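Local coordinates for protein Xcc_ctr_pt (PDB 6NJW) that probably cleaves DNA as an OLD family nuclease, this chain being its C-terminal region with the metal-binding Toprim domain, at residues T59-P70 against R96-I104; I75-R83 against Y209-I217. All blocks are in the same frame, centred on the assembly; numbering follows the deposited sequence.

Overall arrangement
Both contacts are built on the parallel sheet of the Toprim domain, and their centres lie about 14 Å apart. Contact 1 pairs helix 62-68 with helix 93-104. Contact 2 sets the strand 77-82 against the late helix 208-226. Along the chain the segments interleave: 59-70, 75-83, 96-104, then 209-217. The strand therefore links the two helices of contact 1, and the last helix returns from far along the chain. The strand has helix 62-68 on one face and helix 208-226 on the other. Arg96 of contact 1 reaches the backbone of Asp82 in contact 2, so the two meet beside the magnesium site.

Contact 1 of 2, residues T59-P70 against R96-I104; sequences TNFTPYVKLLGP and RLINVLDVI
Val65 lays its CG2 methyl against CG1 of Val100, with 3.5 Å between these two carbons. The two valine side chains are roughly perpendicular. CG1 of Val65 is anti to the backbone N (chi1 173°), and this directs it along the helix to Val103. Val103 is touched on both methyls: CG1 by Val65, CG2 by Lys66 and Thr62. Its CG2 lies 3.9 Å from CG of Lys66, and the methyl of Thr62 comes near the same branch. Farther along, CD1 of Ile104 reaches the ring of Pro70, just after helix 62-68 has ended at Gly69.

The N-terminal end is more polar. Asn60 caps the turn into the helix: its OD1 accepts from Thr62 N at 3.3 Å, with the donor above the carbonyl plane. Thr62 OG1 packs on CB of Asn99. A water ties the segments together. It accepts from Phe61 N and donates to Arg96 O, 3.1 Å from each, and it also bonds to Thr62 OG1.

Arg96 packs against Thr59, and the two side chains are nearly perpendicular. Its CG lies 3.4 Å from Thr59 O. The bend at chi3 (-39°) turns NE and the guanidinium toward Thr59, whose CB stands over one guanidinium face, 3.6 Å from NE. Arg96 CD comes to the edge of the Phe61 ring, near the ring plane. NE is buried without a polar partner. The terminal nitrogens are held: NH2 makes a salt bridge to Asp84, and NH1 bonds to Asp82 O.

The two helix axes are nearly parallel, 16° apart and 9.1 Å at closest approach. Helix 62-68 leads into strand 77-82, and helix 93-104 follows that strand. Two neighbouring helices on one face of a parallel sheet, with their N-terminal ends beside metal-binding acidic residues, fit the alpha/beta Toprim fold.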
loop_
_atom_site.group_PDB
_atom_site.type_symbol
_atom_site.label_atom_id
_atom_site.label_comp_id
_atom_site.label_asym_id
_atom_site.label_seq_id
_atom_site.Cartn_x
_atom_site.Cartn_y
_atom_site.Cartn_z
ATOM N N THR A 59 5.100 -10.816 -0.532
ATOM C CA THR A 59 3.763 -10.984 0.023
ATOM C C THR A 59 3.765 -11.798 1.307
ATOM O O THR A 59 2.694 -12.170 1.792
ATOM C CB THR A 59 2.818 -11.624 -1.003
ATOM O OG1 THR A 59 3.328 -12.904 -1.392
ATOM C CG2 THR A 59 2.688 -10.744 -2.251
ATOM N N ASN A 60 4.929 -12.077 1.879
ATOM C CA ASN A 60 4.989 -12.846 3.110
ATOM C C ASN A 60 5.060 -11.864 4.271
ATOM O O ASN A 60 6.142 -11.414 4.646
ATOM C CB ASN A 60 6.175 -13.800 3.122
ATOM C CG ASN A 60 6.163 -14.689 4.340
ATOM O OD1 ASN A 60 5.157 -14.761 5.054
ATOM N ND2 ASN A 60 7.275 -15.367 4.597
ATOM N N PHE A 61 3.902 -11.558 4.855
ATOM C CA PHE A 61 3.823 -10.664 5.999
ATOM C C PHE A 61 4.027 -11.380 7.326
ATOM O O PHE A 61 4.229 -10.718 8.348
ATOM C CB PHE A 61 2.462 -9.939 5.994
ATOM C CG PHE A 61 2.339 -8.910 4.897
ATOM C CD1 PHE A 61 2.810 -7.625 5.085
ATOM C CD2 PHE A 61 1.785 -9.244 3.674
ATOM C CE1 PHE A 61 2.712 -6.676 4.079
ATOM C CE2 PHE A 61 1.681 -8.309 2.651
ATOM C CZ PHE A 61 2.150 -7.013 2.849
ATOM N N THR A 62 4.014 -12.710 7.337
ATOM C CA THR A 62 3.992 -13.432 8.609
ATOM C C THR A 62 5.186 -13.139 9.518
ATOM O O THR A 62 4.970 -12.931 10.726
ATOM C CB THR A 62 3.859 -14.933 8.320
ATOM O OG1 THR A 62 2.745 -15.122 7.446
ATOM C CG2 THR A 62 3.599 -15.689 9.596
ATOM N N PRO A 63 6.440 -13.124 9.045
ATOM C CA PRO A 63 7.550 -12.835 9.972
ATOM C C PRO A 63 7.446 -11.471 10.614
ATOM O O PRO A 63 7.844 -11.309 11.773
ATOM C CB PRO A 63 8.794 -12.925 9.075
ATOM C CG PRO A 63 8.359 -13.795 7.937
ATOM C CD PRO A 63 6.933 -13.438 7.693
ATOM N N TYR A 64 6.911 -10.480 9.897
ATOM C CA TYR A 64 6.755 -9.148 10.477
ATOM C C TYR A 64 5.621 -9.089 11.487
ATOM O O TYR A 64 5.721 -8.377 12.497
ATOM C CB TYR A 64 6.531 -8.127 9.366
ATOM C CG TYR A 64 7.777 -7.960 8.553
ATOM C CD1 TYR A 64 8.072 -8.837 7.510
ATOM C CD2 TYR A 64 8.689 -6.967 8.857
ATOM C CE1 TYR A 64 9.232 -8.704 6.761
ATOM C CE2 TYR A 64 9.858 -6.824 8.120
ATOM C CZ TYR A 64 10.120 -7.695 7.077
ATOM O OH TYR A 64 11.274 -7.547 6.342
ATOM N N VAL A 65 4.511 -9.782 11.223
ATOM C CA VAL A 65 3.446 -9.817 12.218
ATOM C C VAL A 65 3.914 -10.550 13.474
ATOM O O VAL A 65 3.552 -10.178 14.602
ATOM C CB VAL A 65 2.168 -10.439 11.615
ATOM C CG1 VAL A 65 1.106 -10.641 12.683
ATOM C CG2 VAL A 65 1.646 -9.544 10.517
ATOM N N LYS A 66 4.741 -11.591 13.313
ATOM C CA LYS A 66 5.328 -12.224 14.497
ATOM C C LYS A 66 6.183 -11.236 15.282
ATOM O O LYS A 66 6.095 -11.162 16.512
ATOM C CB LYS A 66 6.152 -13.451 14.085
ATOM C CG LYS A 66 5.297 -14.667 13.692
ATOM C CD LYS A 66 6.190 -15.804 13.158
ATOM C CE LYS A 66 5.413 -17.089 12.904
ATOM N NZ LYS A 66 6.341 -18.172 12.433
ATOM N N LEU A 67 6.994 -10.444 14.589
ATOM C CA LEU A 67 7.847 -9.480 15.287
ATOM C C LEU A 67 7.024 -8.432 16.036
ATOM O O LEU A 67 7.360 -8.055 17.168
ATOM C CB LEU A 67 8.783 -8.805 14.291
ATOM C CG LEU A 67 9.594 -7.629 14.839
ATOM C CD1 LEU A 67 10.583 -8.108 15.923
ATOM C CD2 LEU A 67 10.334 -6.926 13.694
ATOM N N LEU A 68 5.939 -7.951 15.425
ATOM C CA LEU A 68 5.165 -6.840 15.979
ATOM C C LEU A 68 3.961 -7.281 16.804
ATOM O O LEU A 68 3.394 -6.459 17.525
ATOM C CB LEU A 68 4.701 -5.905 14.841
ATOM C CG LEU A 68 5.803 -5.479 13.866
ATOM C CD1 LEU A 68 5.210 -4.853 12.602
ATOM C CD2 LEU A 68 6.782 -4.521 14.521
ATOM N N GLY A 69 3.579 -8.551 16.752
ATOM C CA GLY A 69 2.419 -9.030 17.463
ATOM C C GLY A 69 2.632 -9.206 18.952
ATOM O O GLY A 69 3.682 -8.870 19.506
ATOM N N PRO A 70 1.619 -9.730 19.638
ATOM C CA PRO A 70 1.685 -9.767 21.107
ATOM C C PRO A 70 2.732 -10.719 21.651
ATOM O O PRO A 70 3.150 -10.547 22.797
ATOM C CB PRO A 70 0.272 -10.199 21.522
ATOM C CG PRO A 70 -0.309 -10.882 20.318
ATOM C CD PRO A 70 0.308 -10.172 19.126
ATOM N N ARG A 96 -2.504 -15.949 2.631
ATOM C CA ARG A 96 -1.639 -14.903 3.165
ATOM C C ARG A 96 -2.226 -14.292 4.432
ATOM O O ARG A 96 -1.505 -14.068 5.409
ATOM C CB ARG A 96 -1.413 -13.844 2.084
ATOM C CG ARG A 96 -0.551 -12.645 2.479
ATOM C CD ARG A 96 -0.624 -11.574 1.380
ATOM N NE ARG A 96 -0.615 -12.209 0.061
ATOM C CZ ARG A 96 -1.241 -11.741 -1.015
ATOM N NH1 ARG A 96 -1.936 -10.615 -0.949
ATOM N NH2 ARG A 96 -1.168 -12.404 -2.165
ATOM N N LEU A 97 -3.544 -14.060 4.454
ATOM C CA LEU A 97 -4.171 -13.445 5.619
ATOM C C LEU A 97 -4.458 -14.453 6.723
ATOM O O LEU A 97 -4.410 -14.100 7.902
ATOM C CB LEU A 97 -5.469 -12.729 5.216
ATOM C CG LEU A 97 -5.292 -11.428 4.432
ATOM C CD1 LEU A 97 -6.643 -10.781 4.113
ATOM C CD2 LEU A 97 -4.401 -10.463 5.200
ATOM N N ILE A 98 -4.759 -15.705 6.386
ATOM C CA ILE A 98 -4.852 -16.719 7.437
ATOM C C ILE A 98 -3.505 -16.874 8.139
ATOM O O ILE A 98 -3.439 -17.051 9.363
ATOM C CB ILE A 98 -5.351 -18.055 6.851
ATOM C CG1 ILE A 98 -6.835 -17.938 6.479
ATOM C CG2 ILE A 98 -5.139 -19.190 7.854
ATOM C CD1 ILE A 98 -7.371 -19.136 5.720
ATOM N N ASN A 99 -2.415 -16.780 7.381
ATOM C CA ASN A 99 -1.089 -16.920 7.977
ATOM C C ASN A 99 -0.822 -15.839 9.018
ATOM O O ASN A 99 -0.226 -16.120 10.068
ATOM C CB ASN A 99 -0.025 -16.907 6.882
ATOM C CG ASN A 99 0.091 -18.256 6.180
ATOM O OD1 ASN A 99 -0.296 -19.276 6.735
ATOM N ND2 ASN A 99 0.595 -18.255 4.954
ATOM N N VAL A 100 -1.282 -14.603 8.777
ATOM C CA VAL A 100 -1.104 -13.593 9.826
ATOM C C VAL A 100 -2.210 -13.652 10.877
ATOM O O VAL A 100 -1.963 -13.335 12.048
ATOM C CB VAL A 100 -0.964 -12.174 9.239
ATOM C CG1 VAL A 100 0.317 -12.069 8.429
ATOM C CG2 VAL A 100 -2.162 -11.794 8.385
ATOM N N LEU A 101 -3.434 -14.055 10.516
ATOM C CA LEU A 101 -4.470 -14.130 11.540
ATOM C C LEU A 101 -4.177 -15.232 12.551
ATOM O O LEU A 101 -4.519 -15.093 13.732
ATOM C CB LEU A 101 -5.842 -14.333 10.901
ATOM C CG LEU A 101 -6.465 -13.117 10.197
ATOM C CD1 LEU A 101 -7.628 -13.552 9.314
ATOM C CD2 LEU A 101 -6.919 -12.066 11.187
ATOM N N ASP A 102 -3.526 -16.317 12.115
ATOM C CA ASP A 102 -3.084 -17.348 13.055
ATOM C C ASP A 102 -2.119 -16.791 14.095
ATOM O O ASP A 102 -2.074 -17.287 15.224
ATOM C CB ASP A 102 -2.416 -18.498 12.307
ATOM C CG ASP A 102 -3.404 -19.367 11.560
ATOM O OD1 ASP A 102 -4.620 -19.284 11.834
ATOM O OD2 ASP A 102 -2.952 -20.128 10.684
ATOM N N VAL A 103 -1.341 -15.769 13.735
ATOM C CA VAL A 103 -0.448 -15.118 14.691
ATOM C C VAL A 103 -1.207 -14.109 15.549
ATOM O O VAL A 103 -1.161 -14.154 16.785
ATOM C CB VAL A 103 0.724 -14.447 13.942
ATOM C CG1 VAL A 103 1.625 -13.688 14.909
ATOM C CG2 VAL A 103 1.517 -15.476 13.130
ATOM N N ILE A 104 -1.904 -13.164 14.915
ATOM C CA ILE A 104 -2.500 -12.077 15.686
ATOM C C ILE A 104 -3.755 -12.520 16.431
ATOM O O ILE A 104 -4.169 -11.855 17.388
ATOM C CB ILE A 104 -2.806 -10.874 14.777
ATOM C CG1 ILE A 104 -2.976 -9.600 15.605
ATOM C CG2 ILE A 104 -4.074 -11.126 13.964
ATOM C CD1 ILE A 104 -1.663 -8.954 16.012
HETATM O O HOH W 1 1.530 -13.521 5.020
#

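Contact 2 of 2, residues I75-R83 against Y209-I217; sequences IPHVILTDR and YIRSALEHI
Leu80 and Val78 project from strand 77-82 onto segment 209-217 of helix 208-226, a strand-on-helix layer of the Toprim alpha/beta fold. Strand and helix run antiparallel, at 174°, with axes 8.1 Å apart at closest approach.

The apolar packing centres on three points. Leu80 CD2 presses on CB of Ala213 at 3.4 Å, tighter than usual for two carbons. The same methyl touches Tyr209 O and meets CD2 of the Tyr209 ring obliquely. The single methyl of Ala213 probably allows the close approach; the CA atoms of Val78 and Ala213 are 6.0 Å apart. Val78 sends CG1 to CB of Ile217 and, 3.5 Å away, to CD2 of His216. Its CG2 turns to Ala213. Val78 and His216 lie side by side and point opposite ways. Just before the strand, Ile217 CD1 rests on Pro76, 3.5 Å from its O and 3.8 Å from its CB. The CG1 branch of Ile217 is anti to the backbone N (chi1 -170°), and together with chi2 (61°) this carries CD1 to the proline. Val26 and Ile24 of the neighbouring strand 22-26 complete the apolar layer around Leu80 and Val78.

The polar groups lie mainly on the other face or at the strand end. His77 points away from the helix. Its ND1 donates to Ile75 O in an almost straight bond of 2.9 Å, with the acceptor in the ring plane. NE2 is bonded to Tyr127 OH, so both ring nitrogens are engaged and the ring rotation is fixed. Thr81 also points away, and its OG1 bonds to Glu27.

The metal site lies at the C-terminal end of the strand. Asp82 and Tyr209 are both part of the magnesium site, one from each segment. Asp82 OD1 stands 4.2 Å from Tyr209 OH.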
loop_
_atom_site.group_PDB
_atom_site.type_symbol
_atom_site.label_atom_id
_atom_site.label_comp_id
_atom_site.label_asym_id
_atom_site.label_seq_id
_atom_site.Cartn_x
_atom_site.Cartn_y
_atom_site.Cartn_z
ATOM N N ILE A 75 3.731 -4.047 18.917
ATOM C CA ILE A 75 3.750 -2.709 18.327
ATOM C C ILE A 75 2.537 -2.589 17.409
ATOM O O ILE A 75 2.306 -3.487 16.588
ATOM C CB ILE A 75 5.060 -2.466 17.543
ATOM C CG1 ILE A 75 6.262 -2.369 18.489
ATOM C CG2 ILE A 75 5.008 -1.212 16.688
ATOM C CD1 ILE A 75 7.570 -2.238 17.747
ATOM N N PRO A 76 1.749 -1.516 17.505
ATOM C CA PRO A 76 0.638 -1.334 16.557
ATOM C C PRO A 76 1.136 -1.328 15.114
ATOM O O PRO A 76 2.137 -0.692 14.784
ATOM C CB PRO A 76 0.050 0.027 16.952
ATOM C CG PRO A 76 0.571 0.317 18.326
ATOM C CD PRO A 76 1.877 -0.395 18.458
ATOM N N HIS A 77 0.425 -2.045 14.242
ATOM C CA HIS A 77 0.840 -2.110 12.855
ATOM C C HIS A 77 -0.379 -2.357 11.979
ATOM O O HIS A 77 -1.432 -2.781 12.450
ATOM C CB HIS A 77 1.882 -3.212 12.630
ATOM C CG HIS A 77 1.366 -4.568 12.977
ATOM N ND1 HIS A 77 1.303 -5.021 14.277
ATOM C CD2 HIS A 77 0.825 -5.544 12.208
ATOM C CE1 HIS A 77 0.760 -6.229 14.292
ATOM N NE2 HIS A 77 0.461 -6.568 13.051
ATOM N N VAL A 78 -0.218 -2.078 10.688
ATOM C CA VAL A 78 -1.255 -2.319 9.696
ATOM C C VAL A 78 -0.611 -3.032 8.511
ATOM O O VAL A 78 0.604 -3.067 8.377
ATOM C CB VAL A 78 -1.938 -1.008 9.251
ATOM C CG1 VAL A 78 -2.703 -0.396 10.421
ATOM C CG2 VAL A 78 -0.897 -0.014 8.707
ATOM N N ILE A 79 -1.442 -3.593 7.635
ATOM C CA ILE A 79 -0.964 -4.251 6.421
ATOM C C ILE A 79 -1.722 -3.702 5.221
ATOM O O ILE A 79 -2.938 -3.512 5.285
ATOM C CB ILE A 79 -1.143 -5.787 6.501
ATOM C CG1 ILE A 79 -0.075 -6.408 7.402
ATOM C CG2 ILE A 79 -1.111 -6.424 5.105
ATOM C CD1 ILE A 79 -0.380 -7.872 7.786
ATOM N N LEU A 80 -1.006 -3.480 4.123
ATOM C CA LEU A 80 -1.577 -3.143 2.824
ATOM C C LEU A 80 -1.126 -4.214 1.846
ATOM O O LEU A 80 0.079 -4.393 1.635
ATOM C CB LEU A 80 -1.099 -1.763 2.349
ATOM C CG LEU A 80 -1.583 -0.619 3.239
ATOM C CD1 LEU A 80 -0.815 0.673 2.997
ATOM C CD2 LEU A 80 -3.044 -0.431 2.913
ATOM N N THR A 81 -2.079 -4.915 1.240
ATOM C CA THR A 81 -1.703 -5.992 0.331
ATOM C C THR A 81 -2.745 -6.096 -0.776
ATOM O O THR A 81 -3.846 -5.548 -0.668
ATOM C CB THR A 81 -1.544 -7.322 1.085
ATOM O OG1 THR A 81 -0.871 -8.284 0.251
ATOM C CG2 THR A 81 -2.887 -7.855 1.526
ATOM N N ASP A 82 -2.372 -6.793 -1.855
ATOM C CA ASP A 82 -3.184 -6.885 -3.068
ATOM C C ASP A 82 -3.964 -8.192 -3.111
ATOM O O ASP A 82 -3.439 -9.252 -2.753
ATOM C CB ASP A 82 -2.302 -6.782 -4.314
ATOM C CG ASP A 82 -1.729 -5.390 -4.503
ATOM O OD1 ASP A 82 -2.202 -4.464 -3.817
ATOM O OD2 ASP A 82 -0.811 -5.219 -5.328
ATOM N N ARG A 83 -5.214 -8.120 -3.582
ATOM C CA ARG A 83 -6.061 -9.311 -3.574
ATOM C C ARG A 83 -5.487 -10.417 -4.448
ATOM O O ARG A 83 -5.509 -11.593 -4.060
ATOM C CB ARG A 83 -7.482 -8.981 -4.031
ATOM C CG ARG A 83 -8.455 -10.129 -3.744
ATOM C CD ARG A 83 -9.841 -9.855 -4.296
ATOM N NE ARG A 83 -10.838 -10.807 -3.816
ATOM C CZ ARG A 83 -11.743 -10.528 -2.882
ATOM N NH1 ARG A 83 -11.769 -9.321 -2.329
ATOM N NH2 ARG A 83 -12.617 -11.449 -2.497
ATOM N N TYR A 209 -8.131 1.622 0.358
ATOM C CA TYR A 209 -7.427 0.741 1.285
ATOM C C TYR A 209 -6.260 1.460 1.960
ATOM O O TYR A 209 -5.950 1.177 3.124
ATOM C CB TYR A 209 -6.985 -0.549 0.579
ATOM C CG TYR A 209 -5.736 -0.488 -0.279
ATOM C CD1 TYR A 209 -5.658 0.348 -1.393
ATOM C CD2 TYR A 209 -4.651 -1.298 -0.002
ATOM C CE1 TYR A 209 -4.509 0.385 -2.193
ATOM C CE2 TYR A 209 -3.492 -1.260 -0.793
ATOM C CZ TYR A 209 -3.434 -0.422 -1.884
ATOM O OH TYR A 209 -2.289 -0.389 -2.664
ATOM N N ILE A 210 -5.645 2.425 1.275
ATOM C CA ILE A 210 -4.556 3.192 1.875
ATOM C C ILE A 210 -5.092 4.159 2.927
ATOM O O ILE A 210 -4.526 4.287 4.020
ATOM C CB ILE A 210 -3.759 3.920 0.772
ATOM C CG1 ILE A 210 -2.965 2.905 -0.074
ATOM C CG2 ILE A 210 -2.823 4.975 1.359
ATOM C CD1 ILE A 210 -2.126 3.553 -1.169
ATOM N N ARG A 211 -6.180 4.867 2.618
ATOM C CA ARG A 211 -6.792 5.727 3.632
ATOM C C ARG A 211 -7.201 4.926 4.868
ATOM O O ARG A 211 -6.993 5.365 6.008
ATOM C CB ARG A 211 -8.007 6.455 3.050
ATOM C CG ARG A 211 -8.703 7.371 4.079
ATOM C CD ARG A 211 -9.984 8.012 3.523
ATOM N NE ARG A 211 -9.741 8.688 2.259
ATOM C CZ ARG A 211 -9.430 9.974 2.167
ATOM N NH1 ARG A 211 -9.341 10.694 3.270
ATOM N NH2 ARG A 211 -9.221 10.540 0.983
ATOM N N SER A 212 -7.773 3.745 4.661
ATOM C CA SER A 212 -8.181 2.898 5.773
ATOM C C SER A 212 -6.999 2.516 6.649
ATOM O O SER A 212 -7.089 2.573 7.882
ATOM C CB SER A 212 -8.865 1.638 5.238
ATOM O OG SER A 212 -10.189 1.922 4.814
ATOM N N ALA A 213 -5.880 2.132 6.035
ATOM C CA ALA A 213 -4.738 1.710 6.831
ATOM C C ALA A 213 -4.128 2.887 7.557
ATOM O O ALA A 213 -3.725 2.759 8.715
ATOM C CB ALA A 213 -3.681 1.035 5.953
ATOM N N LEU A 214 -4.015 4.032 6.881
ATOM C CA LEU A 214 -3.450 5.215 7.533
ATOM C C LEU A 214 -4.288 5.647 8.734
ATOM O O LEU A 214 -3.741 5.964 9.798
ATOM C CB LEU A 214 -3.329 6.355 6.524
ATOM C CG LEU A 214 -2.259 6.148 5.461
ATOM C CD1 LEU A 214 -2.334 7.291 4.423
ATOM C CD2 LEU A 214 -0.864 6.086 6.100
ATOM N N GLU A 215 -5.614 5.666 8.583
ATOM C CA GLU A 215 -6.497 6.050 9.684
ATOM C C GLU A 215 -6.464 5.020 10.810
ATOM O O GLU A 215 -6.530 5.377 11.993
ATOM C CB GLU A 215 -7.917 6.236 9.151
ATOM C CG GLU A 215 -8.028 7.390 8.125
ATOM C CD GLU A 215 -9.455 7.613 7.602
ATOM O OE1 GLU A 215 -10.243 6.650 7.576
ATOM O OE2 GLU A 215 -9.767 8.752 7.195
ATOM N N HIS A 216 -6.331 3.736 10.466
ATOM C CA HIS A 216 -6.268 2.708 11.499
ATOM C C HIS A 216 -5.036 2.897 12.380
ATOM O O HIS A 216 -5.140 2.884 13.610
ATOM C CB HIS A 216 -6.255 1.312 10.865
ATOM C CG HIS A 216 -6.352 0.202 11.868
ATOM N ND1 HIS A 216 -7.536 -0.446 12.151
ATOM C CD2 HIS A 216 -5.420 -0.352 12.684
ATOM C CE1 HIS A 216 -7.330 -1.356 13.087
ATOM N NE2 HIS A 216 -6.054 -1.319 13.429
ATOM N N ILE A 217 -3.858 3.087 11.768
ATOM C CA ILE A 217 -2.636 3.185 12.567
ATOM C C ILE A 217 -2.582 4.520 13.299
ATOM O O ILE A 217 -2.107 4.599 14.440
ATOM C CB ILE A 217 -1.380 2.955 11.699
ATOM C CG1 ILE A 217 -0.125 2.801 12.578
ATOM C CG2 ILE A 217 -1.136 4.061 10.700
ATOM C CD1 ILE A 217 -0.211 1.603 13.519
#